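Local coordinates for hypothetical protein (Bacteroides caccae, PDB 4M8R) that is of unknown function but joins an N-terminal Ig-like domain to a WD40-like beta-propeller domain, at residues Q174-L179 and A188-D193; S147-F152 and G166-N171; Y194-L199 and I207-Q212; S154-Q159 and D259-F264. All blocks are in the same frame, centred on the assembly; numbering follows the deposited sequence.

Contact 1: residues Q174-L179 and A188-D193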
loop_
_atom_site.group_PDB
_atom_site.type_symbol
_atom_site.label_atom_id
_atom_site.label_comp_id
_atom_site.label_asym_id
_atom_site.label_seq_id
_atom_site.Cartn_x
_atom_site.Cartn_y
_atom_site.Cartn_z
ATOM N N GLN A 174 24.518 -11.330 -28.283
ATOM C CA GLN A 174 23.256 -11.637 -27.620
ATOM C C GLN A 174 22.748 -10.401 -26.883
ATOM O O GLN A 174 23.485 -9.790 -26.102
ATOM C CB GLN A 174 23.437 -12.809 -26.641
ATOM C CG GLN A 174 23.620 -14.162 -27.315
ATOM C CD GLN A 174 22.347 -14.650 -28.000
ATOM O OE1 GLN A 174 21.328 -14.877 -27.350
ATOM N NE2 GLN A 174 22.407 -14.828 -29.313
ATOM N N GLN A 175 21.491 -10.044 -27.139
ATOM C CA GLN A 175 20.867 -8.864 -26.545
ATOM C C GLN A 175 19.428 -9.144 -26.134
ATOM O O GLN A 175 18.759 -9.986 -26.731
ATOM C CB GLN A 175 20.866 -7.711 -27.539
ATOM C CG GLN A 175 22.246 -7.292 -28.004
ATOM C CD GLN A 175 22.253 -5.877 -28.554
ATOM O OE1 GLN A 175 21.862 -4.936 -27.863
ATOM N NE2 GLN A 175 22.718 -5.717 -29.791
ATOM N N PRO A 176 18.938 -8.424 -25.113
ATOM C CA PRO A 176 17.568 -8.614 -24.663
ATOM C C PRO A 176 16.545 -7.875 -25.522
ATOM O O PRO A 176 16.765 -6.715 -25.890
ATOM C CB PRO A 176 17.584 -8.047 -23.246
ATOM C CG PRO A 176 18.652 -7.019 -23.274
ATOM C CD PRO A 176 19.694 -7.536 -24.214
ATOM N N PHE A 177 15.439 -8.559 -25.813
ATOM C CA PHE A 177 14.306 -7.987 -26.536
ATOM C C PHE A 177 12.994 -8.271 -25.828
ATOM O O PHE A 177 12.869 -9.262 -25.117
ATOM C CB PHE A 177 14.228 -8.582 -27.933
ATOM C CG PHE A 177 15.329 -8.132 -28.831
ATOM C CD1 PHE A 177 15.178 -6.994 -29.605
ATOM C CD2 PHE A 177 16.517 -8.837 -28.892
ATOM C CE1 PHE A 177 16.194 -6.570 -30.435
ATOM C CE2 PHE A 177 17.536 -8.416 -29.714
ATOM C CZ PHE A 177 17.375 -7.282 -30.489
ATOM N N PHE A 178 12.016 -7.398 -26.055
ATOM C CA PHE A 178 10.654 -7.593 -25.588
ATOM C C PHE A 178 9.736 -7.748 -26.793
ATOM O O PHE A 178 9.707 -6.880 -27.667
ATOM C CB PHE A 178 10.213 -6.390 -24.753
ATOM C CG PHE A 178 8.758 -6.416 -24.352
ATOM C CD1 PHE A 178 8.315 -7.266 -23.349
ATOM C CD2 PHE A 178 7.843 -5.572 -24.959
ATOM C CE1 PHE A 178 6.985 -7.288 -22.974
ATOM C CE2 PHE A 178 6.509 -5.585 -24.584
ATOM C CZ PHE A 178 6.077 -6.442 -23.593
ATOM N N LEU A 179 9.017 -8.869 -26.855
ATOM C CA LEU A 179 7.980 -9.068 -27.861
ATOM C C LEU A 179 6.642 -8.653 -27.271
ATOM O O LEU A 179 6.185 -9.261 -26.317
ATOM C CB LEU A 179 7.911 -10.534 -28.296
ATOM C CG LEU A 179 6.698 -10.880 -29.165
ATOM C CD1 LEU A 179 6.748 -10.117 -30.482
ATOM C CD2 LEU A 179 6.627 -12.377 -29.404
ATOM N N ALA A 188 13.976 -3.420 -28.480
ATOM C CA ALA A 188 15.266 -3.627 -27.829
ATOM C C ALA A 188 15.204 -3.107 -26.400
ATOM O O ALA A 188 14.596 -2.066 -26.146
ATOM C CB ALA A 188 16.371 -2.923 -28.592
ATOM N N LEU A 189 15.820 -3.838 -25.472
ATOM C CA LEU A 189 15.806 -3.464 -24.061
ATOM C C LEU A 189 17.107 -2.828 -23.577
ATOM O O LEU A 189 17.109 -2.140 -22.561
ATOM C CB LEU A 189 15.457 -4.677 -23.194
ATOM C CG LEU A 189 14.027 -5.201 -23.364
ATOM C CD1 LEU A 189 13.813 -6.447 -22.521
ATOM C CD2 LEU A 189 12.996 -4.143 -23.006
ATOM N N SER A 190 18.207 -3.057 -24.289
ATOM C CA SER A 190 19.494 -2.471 -23.915
ATOM C C SER A 190 19.849 -1.322 -24.845
ATOM O O SER A 190 19.595 -1.376 -26.047
ATOM C CB SER A 190 20.600 -3.520 -23.935
ATOM O OG SER A 190 20.479 -4.405 -22.834
ATOM N N PHE A 191 20.427 -0.273 -24.275
ATOM C CA PHE A 191 20.850 0.871 -25.060
ATOM C C PHE A 191 22.097 0.532 -25.869
ATOM O O PHE A 191 22.135 0.774 -27.070
ATOM C CB PHE A 191 21.106 2.091 -24.173
ATOM C CG PHE A 191 21.316 3.349 -24.951
ATOM C CD1 PHE A 191 20.236 4.016 -25.506
ATOM C CD2 PHE A 191 22.596 3.849 -25.165
ATOM C CE1 PHE A 191 20.428 5.170 -26.242
ATOM C CE2 PHE A 191 22.794 5.000 -25.900
ATOM C CZ PHE A 191 21.710 5.663 -26.439
ATOM N N TYR A 192 23.108 -0.026 -25.213
ATOM C CA TYR A 192 24.348 -0.384 -25.898
ATOM C C TYR A 192 24.304 -1.821 -26.409
ATOM O O TYR A 192 23.525 -2.644 -25.935
ATOM C CB TYR A 192 25.561 -0.190 -24.981
ATOM C CG TYR A 192 25.876 1.255 -24.652
ATOM C CD1 TYR A 192 26.200 2.169 -25.655
ATOM C CD2 TYR A 192 25.873 1.704 -23.334
ATOM C CE1 TYR A 192 26.496 3.490 -25.352
ATOM C CE2 TYR A 192 26.168 3.020 -23.023
ATOM C CZ TYR A 192 26.478 3.909 -24.032
ATOM O OH TYR A 192 26.764 5.212 -23.704
ATOM N N ASP A 193 25.167 -2.107 -27.377
ATOM C CA ASP A 193 25.266 -3.430 -27.988
ATOM C C ASP A 193 26.293 -4.277 -27.241
ATOM O O ASP A 193 27.336 -4.616 -27.783
ATOM C CB ASP A 193 25.646 -3.296 -29.468
ATOM C CG ASP A 193 24.592 -2.560 -30.277
ATOM O OD1 ASP A 193 23.467 -3.084 -30.408
ATOM O OD2 ASP A 193 24.892 -1.458 -30.781
HETATM O O HOH W 1 18.630 -4.650 -26.563
#

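Contact 2: residues S147-F152 and G166-N171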
loop_
_atom_site.group_PDB
_atom_site.type_symbol
_atom_site.label_atom_id
_atom_site.label_comp_id
_atom_site.label_asym_id
_atom_site.label_seq_id
_atom_site.Cartn_x
_atom_site.Cartn_y
_atom_site.Cartn_z
ATOM N N SER A 147 9.820 -14.623 -36.670
ATOM C CA SER A 147 10.820 -14.759 -37.738
ATOM C C SER A 147 11.838 -13.616 -37.800
ATOM O O SER A 147 12.892 -13.763 -38.413
ATOM C CB SER A 147 10.131 -14.910 -39.098
ATOM O OG SER A 147 9.336 -13.778 -39.394
ATOM N N ALA A 148 11.522 -12.479 -37.185
ATOM C CA ALA A 148 12.483 -11.384 -37.063
ATOM C C ALA A 148 13.628 -11.765 -36.119
ATOM O O ALA A 148 14.762 -11.327 -36.304
ATOM C CB ALA A 148 11.790 -10.118 -36.579
ATOM N N HIS A 149 13.324 -12.572 -35.102
ATOM C CA HIS A 149 14.339 -13.109 -34.191
ATOM C C HIS A 149 14.087 -14.604 -33.972
ATOM O O HIS A 149 13.638 -15.011 -32.900
ATOM C CB HIS A 149 14.330 -12.351 -32.857
ATOM C CG HIS A 149 14.693 -10.905 -32.987
ATOM N ND1 HIS A 149 15.962 -10.483 -33.324
ATOM C CD2 HIS A 149 13.951 -9.782 -32.836
ATOM C CE1 HIS A 149 15.985 -9.163 -33.373
ATOM N NE2 HIS A 149 14.778 -8.713 -33.081
ATOM N N PRO A 150 14.390 -15.431 -34.989
ATOM C CA PRO A 150 14.081 -16.862 -34.918
ATOM C C PRO A 150 14.859 -17.609 -33.840
ATOM O O PRO A 150 14.462 -18.698 -33.447
ATOM C CB PRO A 150 14.461 -17.376 -36.309
ATOM C CG PRO A 150 15.484 -16.417 -36.806
ATOM C CD PRO A 150 15.130 -15.084 -36.216
ATOM N N ASP A 151 15.949 -17.013 -33.369
ATOM C CA ASP A 151 16.791 -17.606 -32.330
ATOM C C ASP A 151 16.376 -17.184 -30.910
ATOM O O ASP A 151 17.138 -17.391 -29.961
ATOM C CB ASP A 151 18.264 -17.237 -32.578
ATOM C CG ASP A 151 18.501 -15.724 -32.637
ATOM O OD1 ASP A 151 17.594 -14.980 -33.085
ATOM O OD2 ASP A 151 19.601 -15.282 -32.245
ATOM N N PHE A 152 15.178 -16.611 -30.774
ATOM C CA PHE A 152 14.675 -16.113 -29.490
ATOM C C PHE A 152 14.815 -17.185 -28.423
ATOM O O PHE A 152 14.395 -18.322 -28.611
ATOM C CB PHE A 152 13.211 -15.672 -29.629
ATOM C CG PHE A 152 12.734 -14.714 -28.561
ATOM C CD1 PHE A 152 13.527 -13.659 -28.122
ATOM C CD2 PHE A 152 11.450 -14.830 -28.043
ATOM C CE1 PHE A 152 13.065 -12.775 -27.163
ATOM C CE2 PHE A 152 10.980 -13.943 -27.088
ATOM C CZ PHE A 152 11.790 -12.915 -26.647
ATOM N N GLY A 166 13.383 -12.000 -23.810
ATOM C CA GLY A 166 14.316 -13.085 -24.113
ATOM C C GLY A 166 15.550 -12.558 -24.822
ATOM O O GLY A 166 15.664 -11.359 -25.065
ATOM N N LEU A 167 16.471 -13.456 -25.155
ATOM C CA LEU A 167 17.714 -13.081 -25.820
ATOM C C LEU A 167 17.690 -13.463 -27.291
ATOM O O LEU A 167 17.157 -14.512 -27.655
ATOM C CB LEU A 167 18.898 -13.767 -25.146
ATOM C CG LEU A 167 19.067 -13.490 -23.655
ATOM C CD1 LEU A 167 20.223 -14.308 -23.102
ATOM C CD2 LEU A 167 19.283 -12.006 -23.403
ATOM N N ALA A 168 18.279 -12.608 -28.125
ATOM C CA ALA A 168 18.409 -12.870 -29.554
ATOM C C ALA A 168 19.645 -12.179 -30.118
ATOM O O ALA A 168 20.133 -11.196 -29.559
ATOM C CB ALA A 168 17.168 -12.407 -30.292
ATOM N N GLU A 169 20.153 -12.714 -31.225
ATOM C CA GLU A 169 21.341 -12.172 -31.874
ATOM C C GLU A 169 21.008 -10.837 -32.521
ATOM O O GLU A 169 20.013 -10.720 -33.230
ATOM C CB GLU A 169 21.858 -13.139 -32.938
ATOM C CG GLU A 169 23.216 -12.770 -33.521
ATOM C CD GLU A 169 24.379 -13.315 -32.712
ATOM O OE1 GLU A 169 24.254 -13.451 -31.475
ATOM O OE2 GLU A 169 25.426 -13.615 -33.321
ATOM N N GLU A 170 21.845 -9.838 -32.266
ATOM C CA GLU A 170 21.699 -8.523 -32.880
ATOM C C GLU A 170 23.059 -7.843 -32.902
ATOM O O GLU A 170 23.707 -7.720 -31.859
ATOM C CB GLU A 170 20.692 -7.671 -32.100
ATOM C CG GLU A 170 20.303 -6.354 -32.772
ATOM C CD GLU A 170 19.226 -6.504 -33.836
ATOM O OE1 GLU A 170 19.186 -7.550 -34.521
ATOM O OE2 GLU A 170 18.415 -5.565 -33.991
ATOM N N ASN A 171 23.487 -7.418 -34.090
ATOM C CA ASN A 171 24.805 -6.814 -34.280
ATOM C C ASN A 171 25.928 -7.696 -33.735
ATOM O O ASN A 171 26.865 -7.208 -33.105
ATOM C CB ASN A 171 24.857 -5.412 -33.652
ATOM C CG ASN A 171 23.817 -4.470 -34.239
ATOM O OD1 ASN A 171 23.494 -4.545 -35.424
ATOM N ND2 ASN A 171 23.300 -3.567 -33.412
#

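Contact 3: residues Y194-L199 and I207-Q212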
loop_
_atom_site.group_PDB
_atom_site.type_symbol
_atom_site.label_atom_id
_atom_site.label_comp_id
_atom_site.label_asym_id
_atom_site.label_seq_id
_atom_site.Cartn_x
_atom_site.Cartn_y
_atom_site.Cartn_z
ATOM N N TYR A 194 25.990 -4.602 -25.987
ATOM C CA TYR A 194 26.877 -5.419 -25.166
ATOM C C TYR A 194 26.348 -6.844 -25.134
ATOM O O TYR A 194 25.146 -7.063 -25.012
ATOM C CB TYR A 194 26.980 -4.858 -23.740
ATOM C CG TYR A 194 27.601 -3.465 -23.620
ATOM C CD1 TYR A 194 28.537 -3.000 -24.549
ATOM C CD2 TYR A 194 27.279 -2.626 -22.549
ATOM C CE1 TYR A 194 29.108 -1.741 -24.429
ATOM C CE2 TYR A 194 27.853 -1.365 -22.419
ATOM C CZ TYR A 194 28.768 -0.926 -23.364
ATOM O OH TYR A 194 29.347 0.322 -23.262
ATOM N N ASN A 195 27.248 -7.813 -25.244
ATOM C CA ASN A 195 26.859 -9.216 -25.230
ATOM C C ASN A 195 26.263 -9.597 -23.883
ATOM O O ASN A 195 26.764 -9.193 -22.835
ATOM C CB ASN A 195 28.060 -10.113 -25.537
ATOM C CG ASN A 195 27.672 -11.569 -25.725
ATOM O OD1 ASN A 195 26.792 -11.889 -26.524
ATOM N ND2 ASN A 195 28.317 -12.456 -24.978
ATOM N N THR A 196 25.194 -10.381 -23.928
ATOM C CA THR A 196 24.447 -10.754 -22.740
ATOM C C THR A 196 24.613 -12.244 -22.435
ATOM O O THR A 196 24.180 -13.093 -23.213
ATOM C CB THR A 196 22.959 -10.431 -22.944
ATOM O OG1 THR A 196 22.828 -9.083 -23.416
ATOM C CG2 THR A 196 22.179 -10.597 -21.645
ATOM N N LEU A 197 25.233 -12.547 -21.298
ATOM C CA LEU A 197 25.362 -13.920 -20.822
ATOM C C LEU A 197 24.021 -14.574 -20.545
ATOM O O LEU A 197 23.823 -15.740 -20.875
ATOM C CB LEU A 197 26.157 -13.973 -19.515
ATOM C CG LEU A 197 27.672 -13.905 -19.552
ATOM C CD1 LEU A 197 28.200 -14.164 -18.146
ATOM C CD2 LEU A 197 28.252 -14.916 -20.530
ATOM N N ALA A 198 23.119 -13.836 -19.898
ATOM C CA ALA A 198 21.868 -14.407 -19.412
ATOM C C ALA A 198 20.911 -13.346 -18.912
ATOM O O ALA A 198 21.332 -12.294 -18.448
ATOM C CB ALA A 198 22.150 -15.388 -18.282
ATOM N N LEU A 199 19.617 -13.628 -19.024
ATOM C CA LEU A 199 18.614 -12.879 -18.293
ATOM C C LEU A 199 18.524 -13.492 -16.909
ATOM O O LEU A 199 18.816 -14.676 -16.723
ATOM C CB LEU A 199 17.258 -12.976 -18.975
ATOM C CG LEU A 199 17.138 -12.329 -20.349
ATOM C CD1 LEU A 199 15.706 -12.465 -20.845
ATOM C CD2 LEU A 199 17.553 -10.866 -20.301
ATOM N N ILE A 207 13.413 -7.582 -14.517
ATOM C CA ILE A 207 14.236 -8.535 -15.242
ATOM C C ILE A 207 15.629 -7.942 -15.309
ATOM O O ILE A 207 15.807 -6.809 -15.765
ATOM C CB ILE A 207 13.766 -8.760 -16.694
ATOM C CG1 ILE A 207 12.276 -9.102 -16.760
ATOM C CG2 ILE A 207 14.599 -9.856 -17.348
ATOM C CD1 ILE A 207 11.896 -10.417 -16.126
ATOM N N ALA A 208 16.614 -8.706 -14.851
ATOM C CA ALA A 208 18.002 -8.273 -14.904
ATOM C C ALA A 208 18.713 -8.980 -16.040
ATOM O O ALA A 208 18.182 -9.907 -16.634
ATOM C CB ALA A 208 18.698 -8.558 -13.581
ATOM N N ALA A 209 19.922 -8.529 -16.346
ATOM C CA ALA A 209 20.755 -9.211 -17.325
ATOM C C ALA A 209 22.226 -9.032 -16.979
ATOM O O ALA A 209 22.632 -7.969 -16.510
ATOM C CB ALA A 209 20.470 -8.688 -18.722
ATOM N N ILE A 210 23.009 -10.084 -17.189
ATOM C CA ILE A 210 24.449 -10.015 -17.020
ATOM C C ILE A 210 25.036 -9.689 -18.391
ATOM O O ILE A 210 24.874 -10.454 -19.338
ATOM C CB ILE A 210 25.017 -11.334 -16.461
ATOM C CG1 ILE A 210 24.388 -11.635 -15.094
ATOM C CG2 ILE A 210 26.527 -11.249 -16.322
ATOM C CD1 ILE A 210 24.578 -13.057 -14.609
ATOM N N GLN A 211 25.692 -8.539 -18.497
ATOM C CA GLN A 211 26.169 -8.042 -19.783
ATOM C C GLN A 211 27.591 -7.533 -19.689
ATOM O O GLN A 211 28.043 -7.128 -18.620
ATOM C CB GLN A 211 25.279 -6.912 -20.281
ATOM C CG GLN A 211 23.830 -7.305 -20.485
ATOM C CD GLN A 211 23.018 -6.168 -21.064
ATOM O OE1 GLN A 211 22.902 -5.103 -20.456
ATOM N NE2 GLN A 211 22.443 -6.387 -22.243
ATOM N N GLN A 212 28.278 -7.550 -20.828
ATOM C CA GLN A 212 29.683 -7.173 -20.906
ATOM C C GLN A 212 29.830 -5.655 -20.990
ATOM O O GLN A 212 29.843 -5.081 -22.080
ATOM C CB GLN A 212 30.330 -7.842 -22.117
ATOM C CG GLN A 212 31.825 -7.628 -22.207
ATOM C CD GLN A 212 32.477 -8.581 -23.188
ATOM O OE1 GLN A 212 31.999 -8.759 -24.309
ATOM N NE2 GLN A 212 33.565 -9.212 -22.764
HETATM O O HOH W 2 30.193 -6.948 -25.350
#

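Contact 4: residues S154-Q159 and D259-F264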
loop_
_atom_site.group_PDB
_atom_site.type_symbol
_atom_site.label_atom_id
_atom_site.label_comp_id
_atom_site.label_asym_id
_atom_site.label_seq_id
_atom_site.Cartn_x
_atom_site.Cartn_y
_atom_site.Cartn_z
ATOM N N SER A 154 15.719 -18.189 -23.970
ATOM C CA SER A 154 15.646 -17.849 -22.547
ATOM C C SER A 154 14.425 -16.980 -22.269
ATOM O O SER A 154 14.510 -15.932 -21.628
ATOM C CB SER A 154 16.928 -17.133 -22.111
ATOM O OG SER A 154 16.994 -17.025 -20.703
ATOM N N VAL A 155 13.284 -17.439 -22.758
ATOM C CA VAL A 155 12.086 -16.620 -22.792
ATOM C C VAL A 155 11.404 -16.565 -21.431
ATOM O O VAL A 155 11.148 -17.594 -20.811
ATOM C CB VAL A 155 11.111 -17.132 -23.861
ATOM C CG1 VAL A 155 9.871 -16.258 -23.912
ATOM C CG2 VAL A 155 11.808 -17.156 -25.215
ATOM N N VAL A 156 11.110 -15.348 -20.985
ATOM C CA VAL A 156 10.515 -15.103 -19.679
ATOM C C VAL A 156 9.495 -13.982 -19.769
ATOM O O VAL A 156 9.415 -13.282 -20.778
ATOM C CB VAL A 156 11.580 -14.702 -18.641
ATOM C CG1 VAL A 156 12.572 -15.829 -18.433
ATOM C CG2 VAL A 156 12.309 -13.434 -19.067
ATOM N N ASN A 157 8.728 -13.807 -18.699
ATOM C CA ASN A 157 7.715 -12.766 -18.635
ATOM C C ASN A 157 7.919 -11.895 -17.417
ATOM O O ASN A 157 8.232 -12.390 -16.341
ATOM C CB ASN A 157 6.326 -13.392 -18.567
ATOM C CG ASN A 157 5.242 -12.385 -18.198
ATOM O OD1 ASN A 157 4.677 -12.442 -17.105
ATOM N ND2 ASN A 157 4.942 -11.460 -19.110
ATOM N N LEU A 158 7.762 -10.589 -17.594
ATOM C CA LEU A 158 7.618 -9.689 -16.466
ATOM C C LEU A 158 6.134 -9.466 -16.279
ATOM O O LEU A 158 5.460 -9.000 -17.188
ATOM C CB LEU A 158 8.327 -8.364 -16.721
ATOM C CG LEU A 158 8.172 -7.320 -15.612
ATOM C CD1 LEU A 158 8.655 -7.859 -14.273
ATOM C CD2 LEU A 158 8.925 -6.056 -15.992
ATOM N N GLN A 159 5.622 -9.797 -15.102
ATOM C CA GLN A 159 4.186 -9.769 -14.883
ATOM C C GLN A 159 3.575 -8.427 -15.296
ATOM O O GLN A 159 4.160 -7.370 -15.068
ATOM C CB GLN A 159 3.832 -10.108 -13.432
ATOM C CG GLN A 159 4.414 -9.174 -12.380
ATOM C CD GLN A 159 3.780 -9.356 -11.005
ATOM O OE1 GLN A 159 2.878 -10.180 -10.819
ATOM N NE2 GLN A 159 4.249 -8.574 -10.031
ATOM N N ASP A 259 21.075 -20.221 -22.192
ATOM C CA ASP A 259 20.040 -21.139 -22.663
ATOM C C ASP A 259 18.851 -21.152 -21.708
ATOM O O ASP A 259 17.711 -21.355 -22.128
ATOM C CB ASP A 259 20.609 -22.545 -22.847
ATOM C CG ASP A 259 21.586 -22.622 -24.005
ATOM O OD1 ASP A 259 21.261 -22.082 -25.086
ATOM O OD2 ASP A 259 22.674 -23.215 -23.832
ATOM N N TYR A 260 19.128 -20.931 -20.425
ATOM C CA TYR A 260 18.090 -20.827 -19.413
ATOM C C TYR A 260 18.282 -19.572 -18.569
ATOM O O TYR A 260 19.407 -19.137 -18.349
ATOM C CB TYR A 260 18.090 -22.069 -18.518
ATOM C CG TYR A 260 17.768 -23.329 -19.276
ATOM C CD1 TYR A 260 16.448 -23.676 -19.560
ATOM C CD2 TYR A 260 18.785 -24.168 -19.734
ATOM C CE1 TYR A 260 16.149 -24.826 -20.268
ATOM C CE2 TYR A 260 18.493 -25.321 -20.440
ATOM C CZ TYR A 260 17.176 -25.645 -20.705
ATOM O OH TYR A 260 16.888 -26.790 -21.401
ATOM N N PRO A 261 17.174 -18.981 -18.099
ATOM C CA PRO A 261 17.301 -17.803 -17.252
ATOM C C PRO A 261 17.970 -18.108 -15.913
ATOM O O PRO A 261 17.747 -19.165 -15.320
ATOM C CB PRO A 261 15.851 -17.348 -17.036
ATOM C CG PRO A 261 14.988 -18.479 -17.463
ATOM C CD PRO A 261 15.776 -19.289 -18.441
ATOM N N GLY A 262 18.802 -17.179 -15.459
ATOM C CA GLY A 262 19.340 -17.242 -14.116
ATOM C C GLY A 262 18.261 -16.890 -13.110
ATOM O O GLY A 262 17.201 -16.365 -13.471
ATOM N N VAL A 263 18.529 -17.181 -11.843
ATOM C CA VAL A 263 17.548 -16.969 -10.789
ATOM C C VAL A 263 18.196 -16.309 -9.585
ATOM O O VAL A 263 19.235 -16.755 -9.114
ATOM C CB VAL A 263 16.912 -18.307 -10.368
ATOM C CG1 VAL A 263 16.120 -18.157 -9.079
ATOM C CG2 VAL A 263 16.019 -18.838 -11.476
ATOM N N PHE A 264 17.577 -15.238 -9.105
ATOM C CA PHE A 264 18.011 -14.583 -7.874
ATOM C C PHE A 264 17.620 -15.428 -6.676
ATOM O O PHE A 264 16.461 -15.812 -6.534
ATOM C CB PHE A 264 17.339 -13.211 -7.701
ATOM C CG PHE A 264 17.994 -12.095 -8.467
ATOM C CD1 PHE A 264 19.218 -11.589 -8.070
ATOM C CD2 PHE A 264 17.363 -11.521 -9.566
ATOM C CE1 PHE A 264 19.816 -10.547 -8.764
ATOM C CE2 PHE A 264 17.954 -10.482 -10.265
ATOM C CZ PHE A 264 19.188 -9.996 -9.864
#

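Contact 1: residues Q174-L179 and A188-D193
Pro-176 and Phe-177 meet Ala-188 and Leu-189 in a buried strand-edge contact, where the short outer strand 186-188 ends and the chain departs toward its next sheet. Phe-177 and Ala-188 form an antiparallel non-hydrogen-bonded pair; the aromatic ring lies obliquely against the alanine, CD1 3.8 Å from Ala-188 CA, and a small residue suits that place. Leu-189 N donates to Pro-176 O over 3.1 Å. Beyond it the chains part, and a water that accepts from Ser-190 N (2.8 Å) also reaches Pro-176 O. Strands 153-156, 163-170, 173-180 and 186-188, antiparallel in chain order, make a four-stranded sheet of the kind that forms a propeller blade. Pro-176 turns its ring to the departing loop, CG 4.0 Å from Leu-189 CB. Gln-175, with CG anti to its carbonyl carbon (chi1 -60°) and extended beyond, carries NE2 to the anti lone pair of Asp-193 OD1, 2.8 Å away, amide and carboxylate nearly perpendicular (86°). Gln-175 NE2 also bonds Glu-170 O, and Asn-171 ND2 also bonds Asp-193 OD1. A leucine here has no amide to offer, and Asp-193 OD1 would probably be left to Asn-171 while Glu-170 O lost this donor.

Contact 2: residues S147-F152 and G166-N171
The Phe-152 ring meets Gly-166 obliquely, with CE1 3.3 Å from Gly-166 CA, while the methyl of Ala-168 stands at the ring's edge. The imidazole of His-149 has Glu-170 OE1 at its edge, in the ring plane and 3.8 Å from CE1, and the same Ala-168 methyl obliquely placed 3.8 Å from ND1. Around them, the Phe-177 ring meets the imidazole, and Trp-186 makes edge-to-face contacts with both His-149 and Phe-152. Glycine is the fitting residue at 166, because a beta carbon there would collide with Phe-152 CE1; the small methyl of Ala-168 touches His-149 and lies within reach of both rings.

The loop bends back through a type I turn from His-149 to Phe-152, closed by Phe-152 N to His-149 O, before it enters the first strand of the blade-like sheet. Within the turn Asp-151 holds CG between its backbone N and carbonyl carbon (chi1 57°), which directs the carboxylate at strand 163-170. There OD2 accepts from Glu-169 N at 2.8 Å, met on its syn side and 21° out of the carboxylate plane. One backbone carbonyl shares in the join: Phe-152 CA makes a CA-H...O contact with Leu-167 O.

Glu-169 OE1 lies 5.1 Å from Asp-151 OD2, a like charge. Gln-174 NE2 bonds that glutamate oxygen, and the N-H of Glu-169, bonded to Asp-151 OD2, would probably offset part of the repulsion.

Contact 3: residues Y194-L199 and I207-Q212
Gln-211 and Thr-196 lie side by side on one face of the strand pair, pointing the same way. Gln-211 NE2 donates to Thr-196 OG1 over 3.0 Å, almost straight (174°) and within its own amide plane. With chi1 at -50°, Thr-196 puts OG1 opposite its carbonyl carbon, while CG2 rests 3.9 Å from Ala-209 CB. Farther along that face Leu-199 CD2 touches the Ala-209 methyl; the small alanine lets both neighbours close in. Ile-210 faces the opposite way, its CG2 3.8 Å from Leu-197 CD1.

The backbones hold these side chains in register. Gln-212 N bonds Asn-195 O, Leu-197 N bonds Ile-210 O (2.9 Å), and Ile-210 N returns a bond to Ala-198 O. The Tyr-194 ring has Gln-212 O over one face, 3.2 Å from CG, and a water accepts from Asn-195 N and donates to Gln-212 OE1, 2.8 Å from that oxygen.

A second shell fixes the buried amide: Gln-211 NE2 is also bonded to Ser-190 OG, and Thr-196 OG1 to Gln-174 O. A leucine at Gln-211 has no amide, which would probably leave the hydroxyls of Thr-196 and Ser-190 without this buried partner.

Two residues, Leu-197 and Ala-198, stand opposite the single Ile-210, between the pairs Thr-196/Gln-211 and Leu-199/Ala-209: a beta bulge, in an antiparallel hairpin that belongs to the propeller sheet following strand 186-188.

Contact 4: residues S154-Q159 and D259-F264
Ser-154 and Tyr-260 bring the two backbones to within 5.0 Å, CA to CA, yet no hydrogen bond joins the segments, and Ser-154 sits in the left-handed region (phi 57°, psi 50°) where its chain turns a corner.

Ser-154 OG, swung opposite its own backbone N (chi1 -169°), comes up against the start of the proline ring, 3.4 Å from Pro-261 CD. It is also close to Pro-261 N, a tertiary amide nitrogen with no hydrogen to give and a lone pair delocalised into the carbonyl, so the contact is van der Waals. Next along, Val-156 CG1 meets Pro-261 CG at 3.7 Å, the two side chains running antiparallel alongside each other. A branched valine suits an extended strand, and the rigid proline ring offers its CB and CG methylenes to the valine methyl.

Here two sheets of the WD40-like domain come together: 153-156 is an edge strand of its four-stranded sheet, whereas 262-264 runs parallel to strand 196-201 in the next. Leu-199 and Ile-201 of that strand also pack on Val-156. Gly-262, following the proline, pairs through its backbone with the same two residues.

At the other end, Asp-259 turns away from Ser-154 and its OD1 forms a salt bridge with Arg-153 NH1. Tyr-260 also leads away from 154-159, its side chain resting on Ile-305 of strand 303-310.

How the contacts relate
Contacts 1 and 2 both reach one sheet, their centres about 10 Å apart, with Phe-177 N probably hydrogen-bonded to Gly-166 O at 2.9 Å. Contact 3 belongs to the following sheet, its centre about 9 Å from that of contact 1. Leu-199 ties the sheets together: its CD1 lies 3.6 Å from Gly-166 CA, and its O probably accepts from Gly-262 N at 2.8 Å. Contact 4 closes a long loop containing contacts 1 and 3, while contacts 2 and 4 cross, their segments alternating and strands 153-156 and 163-170 neighbouring. No active site is known; a phosphate ion, probably from crystallisation, lies about 4 Å from the Tyr-192 side chain and about 5 Å from that of Tyr-194.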